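Local coordinates for Mlr7391 protein (PDB 3HK4) that is of unproven function but belongs to the SnoaL-like group of NTF2-like proteins and may act as a polyketide cyclase-type lyase, at residues S73-Q77 against E78-V82. Numbering follows the deposited sequence. Where two conformers were deposited one is given.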
# COMPACT_ATOMS: atom_id res chain seq x y z
N SER A 73 0.14 6.25 -1.02
CA SER A 73 -0.51 7.18 -1.96
C SER A 73 -0.01 6.96 -3.36
O SER A 73 -0.76 7.03 -4.32
CB SER A 73 -0.23 8.62 -1.53
OG SER A 73 -0.72 8.86 -0.22
N GLN A 74 1.28 6.73 -3.52
CA GLN A 74 1.79 6.41 -4.86
C GLN A 74 1.24 5.08 -5.36
O GLN A 74 0.93 4.90 -6.56
CB GLN A 74 3.31 6.33 -4.82
CG GLN A 74 3.98 6.16 -6.21
CD GLN A 74 3.62 7.25 -7.19
OE1 GLN A 74 3.50 8.41 -6.81
NE2 GLN A 74 3.43 6.89 -8.46
N TRP A 75 1.15 4.13 -4.45
CA TRP A 75 0.57 2.81 -4.83
C TRP A 75 -0.84 3.02 -5.38
O TRP A 75 -1.20 2.49 -6.45
CB TRP A 75 0.54 1.82 -3.64
CG TRP A 75 -0.12 0.53 -4.01
CD1 TRP A 75 0.49 -0.57 -4.51
CD2 TRP A 75 -1.54 0.25 -4.02
NE1 TRP A 75 -0.44 -1.54 -4.79
CE2 TRP A 75 -1.69 -1.06 -4.52
CE3 TRP A 75 -2.67 0.96 -3.66
CZ2 TRP A 75 -2.93 -1.68 -4.67
CZ3 TRP A 75 -3.94 0.35 -3.82
CH2 TRP A 75 -4.04 -0.96 -4.31
N TRP A 76 -1.64 3.75 -4.63
CA TRP A 76 -3.01 4.00 -5.03
C TRP A 76 -3.11 4.65 -6.44
O TRP A 76 -3.90 4.22 -7.30
CB TRP A 76 -3.69 4.89 -4.00
CG TRP A 76 -5.15 4.89 -4.17
CD1 TRP A 76 -6.04 4.03 -3.60
CD2 TRP A 76 -5.92 5.77 -5.00
NE1 TRP A 76 -7.33 4.30 -4.06
CE2 TRP A 76 -7.28 5.38 -4.89
CE3 TRP A 76 -5.59 6.84 -5.82
CZ2 TRP A 76 -8.29 6.05 -5.54
CZ3 TRP A 76 -6.61 7.48 -6.50
CH2 TRP A 76 -7.94 7.12 -6.32
N GLN A 77 -2.28 5.66 -6.65
CA GLN A 77 -2.27 6.37 -7.94
C GLN A 77 -1.94 5.46 -9.09
O GLN A 77 -2.49 5.57 -10.18
CB GLN A 77 -1.24 7.53 -7.85
CG GLN A 77 -1.69 8.69 -6.97
CD GLN A 77 -2.98 9.42 -7.50
OE1 GLN A 77 -3.19 9.54 -8.72
NE2 GLN A 77 -3.82 9.90 -6.56
N GLU A 78 -0.98 4.56 -8.88
CA GLU A 78 -0.57 3.59 -9.92
C GLU A 78 -1.59 2.52 -10.24
O GLU A 78 -1.44 1.86 -11.24
CB GLU A 78 0.66 2.84 -9.46
CG GLU A 78 1.89 3.71 -9.22
CD GLU A 78 2.93 3.66 -10.33
OE1 GLU A 78 2.72 2.96 -11.36
OE2 GLU A 78 3.99 4.29 -10.12
N ASN A 79 -2.57 2.33 -9.35
CA ASN A 79 -3.57 1.31 -9.47
C ASN A 79 -4.97 1.85 -9.75
O ASN A 79 -5.91 1.06 -9.77
CB ASN A 79 -3.62 0.44 -8.22
CG ASN A 79 -2.48 -0.53 -8.15
OD1 ASN A 79 -2.59 -1.66 -8.65
ND2 ASN A 79 -1.35 -0.08 -7.66
N HIS A 80 -5.10 3.16 -9.95
CA HIS A 80 -6.40 3.74 -10.28
C HIS A 80 -6.25 4.87 -11.27
O HIS A 80 -5.23 5.58 -11.26
CB HIS A 80 -7.05 4.31 -9.02
CG HIS A 80 -7.26 3.31 -7.94
ND1 HIS A 80 -6.26 2.94 -7.07
CD2 HIS A 80 -8.35 2.60 -7.59
CE1 HIS A 80 -6.71 2.01 -6.25
NE2 HIS A 80 -7.99 1.79 -6.54
N GLU A 81 -7.24 5.00 -12.15
CA GLU A 81 -7.37 6.17 -13.04
C GLU A 81 -8.50 7.03 -12.42
O GLU A 81 -9.63 6.54 -12.23
CB GLU A 81 -7.77 5.77 -14.46
CG GLU A 81 -7.69 6.98 -15.39
CD GLU A 81 -8.10 6.67 -16.79
OE1 GLU A 81 -8.24 5.45 -17.13
OE2 GLU A 81 -8.30 7.67 -17.54
N VAL A 82 -8.19 8.29 -12.15
CA VAL A 82 -9.16 9.18 -11.55
C VAL A 82 -9.81 9.91 -12.72
O VAL A 82 -9.11 10.41 -13.59
CB VAL A 82 -8.51 10.17 -10.56
CG1 VAL A 82 -7.78 11.27 -11.29
CG2 VAL A 82 -9.58 10.74 -9.61
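His80 lies flat against the indole of Trp76 where helix 66-78 of this NTF2-like fold runs out and the chain turns into strand 80-93. It is an offset stack: the imidazole and the five-membered indole ring have centroids 3.7 Å apart and planes at 13°, while His80 CB sits over the six-membered ring in a CH-pi contact. Tryptophan offers the broad face this needs. Histidine suits the place because it is flat and also a donor: its ND1 reaches Trp76 O at 2.7 Å, with the oxygen in the imidazole plane, and this fixes the ring's rotation. With an alanine in place of Trp76, one imidazole face is likely to lose its stacking partner and a gap to open beside Phe103 and Val105 of the sheet.

One residue back, the amide of Asn79 stacks over a face of Trp75, the planes 21° apart. With CG placed beside its own backbone N (chi1 -76°), Asn79 can send ND2 back to Trp75 O in a nearly straight bond of 2.8 Å. An amide also accepts: Asn79 OD1 takes the backbone N-H of His64, and Trp75 NE1 bonds Ser63 OG, both of the second subunit. Gln74 and Glu78, long chains one helical turn apart, pair donor with acceptor: Gln74 NE2 gives a 3.1 Å hydrogen bond to the anti side of Glu78 OE2, tilted out of the carboxylate plane.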